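Local coordinates for protein endo-1,4-b-d-mannanase (Trichoderma reesei, PDB 1QNR) that hydrolyses internal beta-1,4-mannosidic linkages in mannans, as a glycoside hydrolase family 5 endo-mannanase built on a TIM-barrel catalytic domain, at residues Gln69-Lys74 and Thr81-Ala86; Gln90-Val95 and Ser153-Ser158; His241-Ser246 and Asp321-Trp326; Glu275-Gln280 and Pro289-Ser294. All coordinates share one frame; numbering follows the deposited sequence.

Interaction 1: Gln69-Lys74 and Thr81-Ala86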
loop_
_atom_site.group_PDB
_atom_site.type_symbol
_atom_site.label_atom_id
_atom_site.label_comp_id
_atom_site.label_asym_id
_atom_site.label_seq_id
_atom_site.Cartn_x
_atom_site.Cartn_y
_atom_site.Cartn_z
ATOM N N GLN A 69 23.806 6.133 3.008
ATOM C CA GLN A 69 22.365 6.349 3.073
ATOM C C GLN A 69 21.622 5.612 1.935
ATOM O O GLN A 69 22.207 5.548 0.832
ATOM C CB GLN A 69 22.103 7.861 2.975
ATOM C CG GLN A 69 22.743 8.578 4.182
ATOM C CD GLN A 69 21.887 8.233 5.373
ATOM O OE1 GLN A 69 20.662 8.287 5.260
ATOM N NE2 GLN A 69 22.493 7.826 6.468
ATOM N N ILE A 70 20.453 5.102 2.206
ATOM C CA ILE A 70 19.700 4.358 1.167
ATOM C C ILE A 70 19.020 5.330 0.196
ATOM O O ILE A 70 18.449 6.375 0.593
ATOM C CB ILE A 70 18.618 3.506 1.875
ATOM C CG1 ILE A 70 19.254 2.507 2.868
ATOM C CG2 ILE A 70 17.758 2.733 0.860
ATOM C CD1 ILE A 70 20.390 1.743 2.285
ATOM N N TRP A 71 19.061 4.957 -1.087
ATOM C CA TRP A 71 18.300 5.628 -2.146
ATOM C C TRP A 71 17.997 4.646 -3.273
ATOM O O TRP A 71 18.907 3.835 -3.569
ATOM C CB TRP A 71 19.039 6.907 -2.672
ATOM C CG TRP A 71 20.384 6.658 -3.294
ATOM C CD1 TRP A 71 21.541 6.372 -2.601
ATOM C CD2 TRP A 71 20.741 6.691 -4.685
ATOM N NE1 TRP A 71 22.582 6.251 -3.502
ATOM C CE2 TRP A 71 22.130 6.408 -4.794
ATOM C CE3 TRP A 71 19.990 6.883 -5.879
ATOM C CZ2 TRP A 71 22.753 6.366 -6.037
ATOM C CZ3 TRP A 71 20.619 6.835 -7.131
ATOM C CH2 TRP A 71 22.003 6.582 -7.189
ATOM N N PHE A 72 16.752 4.662 -3.849
ATOM C CA PHE A 72 16.470 3.708 -4.932
ATOM C C PHE A 72 16.577 4.425 -6.297
ATOM O O PHE A 72 16.875 3.722 -7.284
ATOM C CB PHE A 72 15.090 3.090 -4.765
ATOM C CG PHE A 72 14.889 2.189 -3.517
ATOM C CD1 PHE A 72 15.969 1.721 -2.762
ATOM C CD2 PHE A 72 13.605 1.804 -3.146
ATOM C CE1 PHE A 72 15.727 0.901 -1.635
ATOM C CE2 PHE A 72 13.351 0.989 -2.034
ATOM C CZ PHE A 72 14.443 0.544 -1.297
ATOM N N GLN A 73 16.300 5.718 -6.413
ATOM C CA GLN A 73 16.341 6.392 -7.734
ATOM C C GLN A 73 16.694 7.873 -7.538
ATOM O O GLN A 73 16.118 8.519 -6.623
ATOM C CB GLN A 73 14.927 6.220 -8.376
ATOM C CG GLN A 73 14.834 6.915 -9.762
ATOM C CD GLN A 73 13.541 6.659 -10.471
ATOM O OE1 GLN A 73 13.449 6.347 -11.682
ATOM N NE2 GLN A 73 12.351 6.826 -9.800
ATOM N N LYS A 74 17.586 8.385 -8.436
ATOM C CA LYS A 74 17.922 9.826 -8.448
ATOM C C LYS A 74 17.300 10.398 -9.721
ATOM O O LYS A 74 17.551 9.895 -10.833
ATOM C CB LYS A 74 19.455 9.980 -8.464
ATOM C CG LYS A 74 19.786 11.489 -8.687
ATOM C CD LYS A 74 21.298 11.763 -8.695
ATOM C CE LYS A 74 21.519 13.192 -9.218
ATOM N NZ LYS A 74 22.973 13.471 -9.510
ATOM N N THR A 81 19.184 8.065 -12.493
ATOM C CA THR A 81 19.893 6.836 -12.206
ATOM C C THR A 81 19.029 5.939 -11.250
ATOM O O THR A 81 18.552 6.445 -10.234
ATOM C CB THR A 81 21.185 7.189 -11.422
ATOM O OG1 THR A 81 22.035 8.040 -12.264
ATOM C CG2 THR A 81 21.970 5.867 -11.237
ATOM N N ILE A 82 18.954 4.663 -11.545
ATOM C CA ILE A 82 18.240 3.680 -10.676
ATOM C C ILE A 82 19.328 2.931 -9.926
ATOM O O ILE A 82 20.238 2.355 -10.561
ATOM C CB ILE A 82 17.287 2.753 -11.476
ATOM C CG1 ILE A 82 16.156 3.592 -12.086
ATOM C CG2 ILE A 82 16.713 1.632 -10.534
ATOM C CD1 ILE A 82 15.306 2.901 -13.117
ATOM N N ASN A 83 19.330 2.941 -8.581
ATOM C CA ASN A 83 20.379 2.320 -7.775
ATOM C C ASN A 83 20.140 0.857 -7.423
ATOM O O ASN A 83 19.243 0.554 -6.624
ATOM C CB ASN A 83 20.534 3.144 -6.463
ATOM C CG ASN A 83 21.734 2.722 -5.622
ATOM O OD1 ASN A 83 22.609 1.955 -6.108
ATOM N ND2 ASN A 83 21.747 3.165 -4.371
ATOM N N THR A 84 20.938 -0.013 -8.052
ATOM C CA THR A 84 20.866 -1.443 -7.776
ATOM C C THR A 84 22.007 -1.920 -6.909
ATOM O O THR A 84 22.187 -3.134 -6.717
ATOM C CB THR A 84 20.809 -2.311 -9.063
ATOM O OG1 THR A 84 22.053 -2.110 -9.772
ATOM C CG2 THR A 84 19.629 -1.888 -9.939
ATOM N N GLY A 85 22.727 -1.003 -6.238
ATOM C CA GLY A 85 23.821 -1.379 -5.352
ATOM C C GLY A 85 23.375 -1.749 -3.939
ATOM O O GLY A 85 22.185 -1.858 -3.600
ATOM N N ALA A 86 24.344 -1.951 -3.025
ATOM C CA ALA A 86 24.062 -2.349 -1.652
ATOM C C ALA A 86 23.332 -1.288 -0.837
ATOM O O ALA A 86 22.609 -1.657 0.133
ATOM C CB ALA A 86 25.407 -2.641 -0.966
#
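Lys-74 and Thr-81 form an antiparallel hydrogen-bonded pair, Lys-74 N reaching Thr-81 O at 2.8 Å and Thr-81 N reaching Lys-74 O at 3.0 Å. Gln-73 and Ile-82 follow as a non-hydrogen-bonded pair, and beyond them Asn-83 N donates to Phe-72 O over 2.9 Å.

Across the two segments, the side-chain hydrogen bond comes from Asn-83. Its CG stands anti to the backbone N (chi1 -172°), which carries the amide over to the partner segment, where ND2 donates to Trp-71 O at 3.0 Å; the bond is bent, 143° at the hydrogen. The same nitrogen also bonds Asp-87, while OD1 accepts from Gly-85 N (3.0 Å), closing an Asx turn.

Asn-83 also covers one face of the indole. Its CB sits almost on the normal of the six-membered ring of Trp-71, 3.6 Å from the centroid, a CH-pi contact, and the amide continues across the same face, its plane tilted 30° from the ring. Thr-81 CG2 lies 4.1 Å from Trp-71 CH2.

Strands 73-74 and 81-82 make a beta hairpin; beyond the strand pairs Asn-83 joins the two arms, while its Asx turn shapes its own arm as the chain leaves.

Interaction 2: Gln90-Val95 and Ser153-Ser158. With NAG (2-acetamido-2-deoxy-beta-D-glucopyranose), chain G.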
loop_
_atom_site.group_PDB
_atom_site.type_symbol
_atom_site.label_atom_id
_atom_site.label_comp_id
_atom_site.label_asym_id
_atom_site.label_seq_id
_atom_site.Cartn_x
_atom_site.Cartn_y
_atom_site.Cartn_z
ATOM N N GLN A 90 19.130 -3.507 -3.408
ATOM C CA GLN A 90 19.465 -4.718 -2.625
ATOM C C GLN A 90 18.864 -4.676 -1.257
ATOM O O GLN A 90 18.653 -5.821 -0.695
ATOM C CB GLN A 90 21.023 -4.826 -2.553
ATOM C CG GLN A 90 21.680 -5.082 -3.892
ATOM C CD GLN A 90 23.202 -5.268 -3.817
ATOM O OE1 GLN A 90 23.665 -5.780 -2.797
ATOM N NE2 GLN A 90 23.891 -4.930 -4.883
ATOM N N THR A 91 18.487 -3.603 -0.575
ATOM C CA THR A 91 17.779 -3.605 0.702
ATOM C C THR A 91 16.375 -4.193 0.464
ATOM O O THR A 91 15.918 -5.028 1.266
ATOM C CB THR A 91 17.636 -2.281 1.543
ATOM O OG1 THR A 91 16.866 -1.328 0.743
ATOM C CG2 THR A 91 19.049 -1.678 1.632
ATOM N N LEU A 92 15.687 -3.768 -0.634
ATOM C CA LEU A 92 14.364 -4.405 -0.938
ATOM C C LEU A 92 14.512 -5.880 -1.358
ATOM O O LEU A 92 13.612 -6.685 -0.953
ATOM C CB LEU A 92 13.697 -3.594 -2.066
ATOM C CG LEU A 92 12.234 -3.968 -2.398
ATOM C CD1 LEU A 92 11.291 -3.802 -1.203
ATOM C CD2 LEU A 92 11.741 -3.082 -3.570
ATOM N N ASP A 93 15.651 -6.257 -1.957
ATOM C CA ASP A 93 15.781 -7.697 -2.293
ATOM C C ASP A 93 15.745 -8.542 -1.008
ATOM O O ASP A 93 15.190 -9.657 -0.970
ATOM C CB ASP A 93 17.130 -7.988 -2.981
ATOM C CG ASP A 93 17.300 -7.418 -4.363
ATOM O OD1 ASP A 93 16.309 -7.023 -5.012
ATOM O OD2 ASP A 93 18.477 -7.442 -4.848
ATOM N N TYR A 94 16.379 -8.071 0.087
ATOM C CA TYR A 94 16.385 -8.837 1.337
ATOM C C TYR A 94 14.996 -8.964 1.950
ATOM O O TYR A 94 14.613 -9.946 2.574
ATOM C CB TYR A 94 17.472 -8.337 2.338
ATOM C CG TYR A 94 17.621 -9.399 3.452
ATOM C CD1 TYR A 94 18.343 -10.581 3.204
ATOM C CD2 TYR A 94 16.962 -9.297 4.668
ATOM C CE1 TYR A 94 18.435 -11.584 4.163
ATOM C CE2 TYR A 94 17.049 -10.301 5.620
ATOM C CZ TYR A 94 17.781 -11.435 5.366
ATOM O OH TYR A 94 17.922 -12.443 6.331
ATOM N N VAL A 95 14.197 -7.838 1.853
ATOM C CA VAL A 95 12.807 -7.891 2.316
ATOM C C VAL A 95 12.024 -8.959 1.587
ATOM O O VAL A 95 11.270 -9.714 2.226
ATOM C CB VAL A 95 12.165 -6.465 2.156
ATOM C CG1 VAL A 95 10.667 -6.513 2.498
ATOM C CG2 VAL A 95 12.857 -5.483 3.073
ATOM N N SER A 153 10.746 -6.349 -12.740
ATOM C CA SER A 153 11.551 -7.447 -13.309
ATOM C C SER A 153 12.366 -8.147 -12.252
ATOM O O SER A 153 12.740 -9.354 -12.539
ATOM C CB SER A 153 12.426 -6.903 -14.434
ATOM O OG SER A 153 13.351 -5.969 -13.934
ATOM N N ARG A 154 12.648 -7.570 -11.086
ATOM C CA ARG A 154 13.397 -8.304 -10.070
ATOM C C ARG A 154 12.615 -9.424 -9.442
ATOM O O ARG A 154 13.212 -10.451 -8.964
ATOM C CB ARG A 154 13.872 -7.361 -8.889
ATOM C CG ARG A 154 14.888 -6.368 -9.408
ATOM C CD ARG A 154 15.341 -5.364 -8.325
ATOM N NE ARG A 154 16.558 -5.804 -7.584
ATOM C CZ ARG A 154 17.788 -5.675 -8.067
ATOM N NH1 ARG A 154 18.008 -5.090 -9.269
ATOM N NH2 ARG A 154 18.851 -6.116 -7.384
ATOM N N TYR A 155 11.273 -9.236 -9.252
ATOM C CA TYR A 155 10.499 -10.153 -8.400
ATOM C C TYR A 155 9.325 -10.757 -9.164
ATOM O O TYR A 155 8.427 -11.367 -8.557
ATOM C CB TYR A 155 9.964 -9.430 -7.140
ATOM C CG TYR A 155 11.005 -8.507 -6.494
ATOM C CD1 TYR A 155 12.198 -9.026 -6.010
ATOM C CD2 TYR A 155 10.752 -7.146 -6.322
ATOM C CE1 TYR A 155 13.201 -8.202 -5.465
ATOM C CE2 TYR A 155 11.745 -6.338 -5.758
ATOM C CZ TYR A 155 12.924 -6.851 -5.303
ATOM O OH TYR A 155 13.847 -5.984 -4.727
ATOM N N ALA A 156 9.272 -10.597 -10.516
ATOM C CA ALA A 156 8.115 -11.060 -11.313
ATOM C C ALA A 156 7.783 -12.526 -11.119
ATOM O O ALA A 156 6.588 -12.922 -11.233
ATOM C CB ALA A 156 8.303 -10.761 -12.832
ATOM N N ASN A 157 8.770 -13.420 -10.795
ATOM C CA ASN A 157 8.485 -14.821 -10.623
ATOM C C ASN A 157 8.563 -15.315 -9.173
ATOM O O ASN A 157 8.503 -16.544 -8.876
ATOM C CB ASN A 157 9.430 -15.702 -11.478
ATOM C CG ASN A 157 9.333 -15.325 -12.932
ATOM O OD1 ASN A 157 9.832 -14.324 -13.509
ATOM N ND2 ASN A 157 8.595 -16.189 -13.687
ATOM N N SER A 158 8.613 -14.355 -8.248
ATOM C CA SER A 158 8.584 -14.687 -6.822
ATOM C C SER A 158 7.150 -14.913 -6.329
ATOM O O SER A 158 6.256 -14.061 -6.606
ATOM C CB SER A 158 9.227 -13.517 -5.976
ATOM O OG SER A 158 9.004 -13.847 -4.542
HETATM C C1 NAG G . 8.264 -16.041 -15.258
HETATM C C2 NAG G . 8.434 -17.377 -15.966
HETATM C C3 NAG G . 8.020 -17.086 -17.409
HETATM C C4 NAG G . 6.589 -16.503 -17.473
HETATM C C5 NAG G . 6.495 -15.202 -16.626
HETATM C C6 NAG G . 5.077 -14.643 -16.566
HETATM C C7 NAG G . 10.262 -18.975 -15.568
HETATM C C8 NAG G . 11.730 -19.216 -15.715
HETATM N N2 NAG G . 9.890 -17.695 -15.879
HETATM O O3 NAG G . 8.050 -18.346 -18.116
HETATM O O4 NAG G . 6.299 -16.135 -18.870
HETATM O O5 NAG G . 6.889 -15.566 -15.290
HETATM O O6 NAG G . 5.136 -13.298 -15.955
HETATM O O7 NAG G . 9.446 -19.802 -15.297
#
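Asp-93 OD1 takes two donors on its two lone pairs. Arg-154 NE approaches on the syn side at 2.9 Å in an almost straight bond (177°), and Tyr-155 OH on the anti side at 2.7 Å. Arg-154 NH2 meanwhile reaches Asp-93 OD2, again at 2.9 Å, so the guanidinium grips the carboxylate side-on through NE and NH2, the two planes only 6° apart. The tyrosine ring stands nearly perpendicular to that carboxylate.

Next outward, Leu-92 packs beside the phenol, its CD2 3.9 Å from Tyr-155 CE2. Arg-154 CB lies over the centre of the tyrosine ring, and the arginine chain bends at chi3 (92°) to bring its head round to the aspartate. Val-96, Ile-161 and Trp-164 also touch the Tyr-155 side chain. Within the type I turn from Tyr-155 to Ser-158, Asn-157 ND2 carries an N-linked NAG.

With alanine in place of Asp-93, the Arg-154 charge would probably lose its mate and the Tyr-155 hydroxyl this acceptor. A bidentate salt bridge sharing its carboxylate with a phenol thus ties helix 90-102 to the end of helix 138-155, and probably keeps the aspartate ionised.

Interaction 3: His241-Ser246 and Asp321-Trp326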
loop_
_atom_site.group_PDB
_atom_site.type_symbol
_atom_site.label_atom_id
_atom_site.label_comp_id
_atom_site.label_asym_id
_atom_site.label_seq_id
_atom_site.Cartn_x
_atom_site.Cartn_y
_atom_site.Cartn_z
ATOM N N HIS A 241 -8.594 3.693 2.326
ATOM C CA HIS A 241 -7.915 4.032 3.589
ATOM C C HIS A 241 -8.901 4.820 4.515
ATOM O O HIS A 241 -9.967 5.111 4.029
ATOM C CB HIS A 241 -6.668 4.925 3.295
ATOM C CG HIS A 241 -5.617 4.269 2.394
ATOM N ND1 HIS A 241 -4.468 4.934 1.988
ATOM C CD2 HIS A 241 -5.522 3.069 1.764
ATOM C CE1 HIS A 241 -3.696 4.162 1.256
ATOM N NE2 HIS A 241 -4.343 3.005 1.052
ATOM N N LEU A 242 -8.507 5.021 5.792
ATOM C CA LEU A 242 -9.521 5.664 6.674
ATOM C C LEU A 242 -8.771 6.413 7.809
ATOM O O LEU A 242 -8.123 5.819 8.688
ATOM C CB LEU A 242 -10.445 4.650 7.313
ATOM C CG LEU A 242 -11.417 5.111 8.434
ATOM C CD1 LEU A 242 -12.379 6.201 7.883
ATOM C CD2 LEU A 242 -12.236 3.907 8.959
ATOM N N TYR A 243 -8.962 7.754 7.819
ATOM C CA TYR A 243 -8.335 8.610 8.843
ATOM C C TYR A 243 -9.249 9.769 9.251
ATOM O O TYR A 243 -9.097 10.900 8.791
ATOM C CB TYR A 243 -7.008 9.193 8.308
ATOM C CG TYR A 243 -5.881 8.132 8.102
ATOM C CD1 TYR A 243 -5.178 7.653 9.183
ATOM C CD2 TYR A 243 -5.632 7.675 6.826
ATOM C CE1 TYR A 243 -4.179 6.688 8.983
ATOM C CE2 TYR A 243 -4.676 6.675 6.596
ATOM C CZ TYR A 243 -3.941 6.244 7.666
ATOM O OH TYR A 243 -2.879 5.334 7.514
ATOM N N PRO A 244 -10.230 9.446 10.118
ATOM C CA PRO A 244 -11.175 10.504 10.587
ATOM C C PRO A 244 -10.470 11.726 11.185
ATOM O O PRO A 244 -10.967 12.870 10.947
ATOM C CB PRO A 244 -12.007 9.771 11.624
ATOM C CG PRO A 244 -11.992 8.319 11.182
ATOM C CD PRO A 244 -10.536 8.142 10.717
ATOM N N ASP A 245 -9.352 11.577 11.895
ATOM C CA ASP A 245 -8.645 12.761 12.430
ATOM C C ASP A 245 -8.116 13.698 11.379
ATOM O O ASP A 245 -8.000 14.891 11.687
ATOM C CB ASP A 245 -7.434 12.363 13.313
ATOM C CG ASP A 245 -7.801 11.483 14.484
ATOM O OD1 ASP A 245 -8.544 11.991 15.316
ATOM O OD2 ASP A 245 -7.364 10.314 14.497
ATOM N N SER A 246 -7.753 13.264 10.186
ATOM C CA SER A 246 -7.233 14.146 9.158
ATOM C C SER A 246 -8.386 14.637 8.280
ATOM O O SER A 246 -8.233 15.626 7.529
ATOM C CB SER A 246 -6.334 13.370 8.138
ATOM O OG SER A 246 -5.132 13.021 8.790
ATOM N N ASP A 321 4.964 6.749 14.336
ATOM C CA ASP A 321 4.120 7.965 14.331
ATOM C C ASP A 321 3.005 7.757 15.347
ATOM O O ASP A 321 2.964 6.723 16.089
ATOM C CB ASP A 321 3.631 8.231 12.887
ATOM C CG ASP A 321 2.595 7.252 12.349
ATOM O OD1 ASP A 321 2.123 6.345 13.067
ATOM O OD2 ASP A 321 2.318 7.461 11.096
ATOM N N PRO A 322 2.030 8.648 15.529
ATOM C CA PRO A 322 0.987 8.510 16.569
ATOM C C PRO A 322 0.027 7.353 16.336
ATOM O O PRO A 322 -0.820 7.087 17.197
ATOM C CB PRO A 322 0.278 9.896 16.518
ATOM C CG PRO A 322 1.399 10.828 16.037
ATOM C CD PRO A 322 2.071 10.034 14.917
ATOM N N TYR A 323 0.075 6.678 15.160
ATOM C CA TYR A 323 -0.784 5.538 14.864
ATOM C C TYR A 323 -0.029 4.233 15.017
ATOM O O TYR A 323 -0.605 3.124 14.759
ATOM C CB TYR A 323 -1.146 5.715 13.346
ATOM C CG TYR A 323 -2.023 6.937 13.036
ATOM C CD1 TYR A 323 -3.323 7.016 13.513
ATOM C CD2 TYR A 323 -1.504 7.913 12.210
ATOM C CE1 TYR A 323 -4.166 8.121 13.171
ATOM C CE2 TYR A 323 -2.344 9.005 11.834
ATOM C CZ TYR A 323 -3.622 9.074 12.363
ATOM O OH TYR A 323 -4.422 10.155 11.980
ATOM N N THR A 324 1.224 4.230 15.429
ATOM C CA THR A 324 1.959 2.959 15.596
ATOM C C THR A 324 1.366 2.073 16.678
ATOM O O THR A 324 1.008 2.499 17.810
ATOM C CB THR A 324 3.431 3.316 15.933
ATOM O OG1 THR A 324 4.053 3.910 14.803
ATOM C CG2 THR A 324 4.209 2.064 16.373
ATOM N N VAL A 325 1.198 0.765 16.331
ATOM C CA VAL A 325 0.785 -0.294 17.273
ATOM C C VAL A 325 2.051 -1.101 17.505
ATOM O O VAL A 325 2.564 -1.792 16.607
ATOM C CB VAL A 325 -0.363 -1.154 16.710
ATOM C CG1 VAL A 325 -0.669 -2.309 17.696
ATOM C CG2 VAL A 325 -1.612 -0.323 16.382
ATOM N N TRP A 326 2.675 -0.985 18.684
ATOM C CA TRP A 326 3.967 -1.621 18.978
ATOM C C TRP A 326 3.809 -3.118 19.251
ATOM O O TRP A 326 2.894 -3.523 20.042
ATOM C CB TRP A 326 4.611 -0.962 20.216
ATOM C CG TRP A 326 5.036 0.492 19.989
ATOM C CD1 TRP A 326 4.318 1.637 20.389
ATOM C CD2 TRP A 326 6.229 0.920 19.306
ATOM N NE1 TRP A 326 5.031 2.722 19.929
ATOM C CE2 TRP A 326 6.166 2.318 19.271
ATOM C CE3 TRP A 326 7.289 0.284 18.666
ATOM C CZ2 TRP A 326 7.185 3.077 18.683
ATOM C CZ3 TRP A 326 8.301 1.036 18.040
ATOM C CH2 TRP A 326 8.231 2.462 18.078
HETATM O O HOH W 1 -7.502 9.226 11.954
HETATM O O HOH W 2 -3.543 11.315 9.656
#
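Two waters hold Tyr-323 OH and join it to the other segment. One water O donates to Tyr-323 OH at 2.7 Å and also bonds Ser-246 OG. The second accepts from Tyr-323 OH, donates to Asp-245 OD2 and accepts from Asp-245 N, so the phenol reaches the start of helix 244-247 through solvent. Asp-245 OD2 has a further partner in Gln-280 N.

Beneath this polar end, Tyr-243 turns its edge to the face of Tyr-323, centroids 5.3 Å apart and planes at 61°, with Tyr-243 CD1 3.8 Å from Tyr-323 CZ. Tyr-323 CG, opposite the carbonyl carbon (chi1 -67°), directs the ring to Tyr-243. An Asx turn shapes the backbone there, Tyr-323 N donating to Asp-321 OD1 at 2.9 Å from above the carboxylate plane. Replacing Tyr-323 by leucine would probably deprive the Tyr-243 edge of its aromatic face and leave both waters without the hydroxyl.

Tyr-243 is the N-cap residue of helix 244-247, directly after barrel strand 238-242; its hydroxyl bonds Glu-276 on the neighbouring strand 272-277, and Trp-306 of strand 300-309 touches both tyrosines. The contact joins two loops on the C-terminal side of the barrel.

Interaction 4: Glu275-Gln280 and Pro289-Ser294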
loop_
_atom_site.group_PDB
_atom_site.type_symbol
_atom_site.label_atom_id
_atom_site.label_comp_id
_atom_site.label_asym_id
_atom_site.label_seq_id
_atom_site.Cartn_x
_atom_site.Cartn_y
_atom_site.Cartn_z
ATOM N N GLU A 275 -6.982 -1.000 3.348
ATOM C CA GLU A 275 -5.507 -1.070 3.267
ATOM C C GLU A 275 -4.738 -0.205 4.253
ATOM O O GLU A 275 -3.556 -0.508 4.496
ATOM C CB GLU A 275 -5.125 -0.691 1.809
ATOM C CG GLU A 275 -3.620 -0.754 1.494
ATOM C CD GLU A 275 -3.315 -0.364 0.048
ATOM O OE1 GLU A 275 -3.590 0.783 -0.358
ATOM O OE2 GLU A 275 -2.683 -1.257 -0.640
ATOM N N GLU A 276 -5.365 0.847 4.807
ATOM C CA GLU A 276 -4.766 1.627 5.888
ATOM C C GLU A 276 -5.858 2.144 6.806
ATOM O O GLU A 276 -6.917 2.553 6.260
ATOM C CB GLU A 276 -3.990 2.877 5.422
ATOM C CG GLU A 276 -2.761 2.679 4.517
ATOM C CD GLU A 276 -2.073 3.964 4.214
ATOM O OE1 GLU A 276 -2.369 5.023 4.870
ATOM O OE2 GLU A 276 -1.217 4.063 3.292
ATOM N N TYR A 277 -5.622 2.243 8.107
ATOM C CA TYR A 277 -6.586 2.928 9.000
ATOM C C TYR A 277 -5.894 3.232 10.334
ATOM O O TYR A 277 -4.990 2.505 10.761
ATOM C CB TYR A 277 -7.853 2.093 9.237
ATOM C CG TYR A 277 -7.647 0.699 9.768
ATOM C CD1 TYR A 277 -7.571 0.371 11.136
ATOM C CD2 TYR A 277 -7.548 -0.414 8.895
ATOM C CE1 TYR A 277 -7.418 -0.920 11.594
ATOM C CE2 TYR A 277 -7.392 -1.709 9.343
ATOM C CZ TYR A 277 -7.308 -1.995 10.700
ATOM O OH TYR A 277 -7.136 -3.298 11.176
ATOM N N GLY A 278 -6.397 4.269 11.016
ATOM C CA GLY A 278 -5.887 4.529 12.381
ATOM C C GLY A 278 -6.774 5.582 13.042
ATOM O O GLY A 278 -7.360 6.448 12.358
ATOM N N ALA A 279 -6.753 5.567 14.369
ATOM C CA ALA A 279 -7.395 6.612 15.217
ATOM C C ALA A 279 -6.337 7.136 16.160
ATOM O O ALA A 279 -5.702 6.345 16.866
ATOM C CB ALA A 279 -8.567 5.999 15.989
ATOM N N GLN A 280 -6.165 8.475 16.262
ATOM C CA GLN A 280 -5.100 8.977 17.159
ATOM C C GLN A 280 -5.497 8.818 18.626
ATOM O O GLN A 280 -4.567 8.627 19.452
ATOM C CB GLN A 280 -4.833 10.468 16.846
ATOM C CG GLN A 280 -3.935 10.539 15.608
ATOM C CD GLN A 280 -3.393 11.899 15.253
ATOM O OE1 GLN A 280 -3.308 12.302 14.080
ATOM N NE2 GLN A 280 -3.013 12.666 16.263
ATOM N N PRO A 289 -14.230 -1.703 16.483
ATOM C CA PRO A 289 -15.478 -1.792 15.717
ATOM C C PRO A 289 -15.281 -1.789 14.191
ATOM O O PRO A 289 -16.019 -2.485 13.455
ATOM C CB PRO A 289 -16.298 -0.581 16.215
ATOM C CG PRO A 289 -15.722 -0.223 17.540
ATOM C CD PRO A 289 -14.230 -0.568 17.460
ATOM N N TRP A 290 -14.249 -1.055 13.725
ATOM C CA TRP A 290 -13.939 -1.074 12.283
ATOM C C TRP A 290 -13.486 -2.456 11.766
ATOM O O TRP A 290 -13.895 -2.895 10.704
ATOM C CB TRP A 290 -12.858 -0.043 11.943
ATOM C CG TRP A 290 -13.110 1.397 12.294
ATOM C CD1 TRP A 290 -14.334 2.038 12.561
ATOM C CD2 TRP A 290 -12.144 2.422 12.387
ATOM N NE1 TRP A 290 -14.146 3.346 12.850
ATOM C CE2 TRP A 290 -12.785 3.650 12.723
ATOM C CE3 TRP A 290 -10.731 2.483 12.159
ATOM C CZ2 TRP A 290 -12.111 4.849 12.908
ATOM C CZ3 TRP A 290 -10.055 3.672 12.310
ATOM C CH2 TRP A 290 -10.741 4.873 12.662
ATOM N N GLN A 291 -12.656 -3.105 12.595
ATOM C CA GLN A 291 -12.161 -4.454 12.222
ATOM C C GLN A 291 -13.357 -5.405 12.217
ATOM O O GLN A 291 -13.433 -6.200 11.266
ATOM C CB GLN A 291 -11.146 -4.907 13.308
ATOM C CG GLN A 291 -9.886 -4.044 13.308
ATOM C CD GLN A 291 -8.841 -4.594 14.276
ATOM O OE1 GLN A 291 -9.216 -5.094 15.391
ATOM N NE2 GLN A 291 -7.580 -4.448 13.891
ATOM N N THR A 292 -14.302 -5.286 13.184
ATOM C CA THR A 292 -15.466 -6.184 13.111
ATOM C C THR A 292 -16.354 -5.881 11.918
ATOM O O THR A 292 -16.847 -6.830 11.238
ATOM C CB THR A 292 -16.288 -6.007 14.422
ATOM O OG1 THR A 292 -15.478 -6.518 15.497
ATOM C CG2 THR A 292 -17.614 -6.777 14.357
ATOM N N THR A 293 -16.588 -4.617 11.584
ATOM C CA THR A 293 -17.358 -4.292 10.382
ATOM C C THR A 293 -16.719 -4.895 9.138
ATOM O O THR A 293 -17.396 -5.512 8.287
ATOM C CB THR A 293 -17.558 -2.770 10.301
ATOM O OG1 THR A 293 -18.274 -2.274 11.459
ATOM C CG2 THR A 293 -18.279 -2.323 9.033
ATOM N N SER A 294 -15.394 -4.706 8.975
ATOM C CA SER A 294 -14.717 -5.223 7.759
ATOM C C SER A 294 -14.812 -6.728 7.680
ATOM O O SER A 294 -15.217 -7.276 6.627
ATOM C CB SER A 294 -13.238 -4.725 7.834
ATOM O OG SER A 294 -12.585 -5.103 6.604
#
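This is a buried, largely apolar contact between a barrel strand and the helix that follows it, within the beta-alpha-beta unit of strand 272-277, helix 283-295 and strand 300-309. Trp-290 projects from the helix and brings the rim of its indole against the strand's end. In the plane of that ring lie Tyr-277 CD1, 3.9 Å from Trp-290 CE3, and Gly-278 O, 3.7 Å from Trp-290 CH2. Ala-279 CB lies 4.1 Å from Trp-290 CH2.

Alongside, Gln-291 NE2 donates to Tyr-277 OH over 3.0 Å at 175°, with the hydroxyl in the amide plane and the phenol ring turned 82° from it. Tyr-277 holds its CG between backbone N and carbonyl carbon (chi1 55°), laying the ring past the indole toward Gln-291.

Leu-242 of the adjacent strand touches both aromatic side chains. With Gln-291 as donor and Asp-303 as a further hydrogen-bond partner, the buried phenol oxygen is satisfied amid largely apolar packing, and the straight bond probably helps hold both groups in place.

Interactions 3 and 4 hold the same part of the barrel: strands 238-242 and 272-277 are neighbours, the two contacts touch through Tyr-243 with Glu-276 and His-241 with Glu-275, and interaction 4 is nested in the chain loop closed by interaction 3. Interaction 4 is wholly buried and mainly hydrophobic, whereas interaction 3, partly buried, combines a direct aromatic pair with water-mediated polar bonds. Interactions 1 and 2 also touch, Thr-84 O meeting Gln-90 NE2, and follow one another in the chain, on the other side of its centre from interaction 4. Both are partly buried, yet interaction 1 depends on hairpin backbone bonds and interaction 2 on charge between helices.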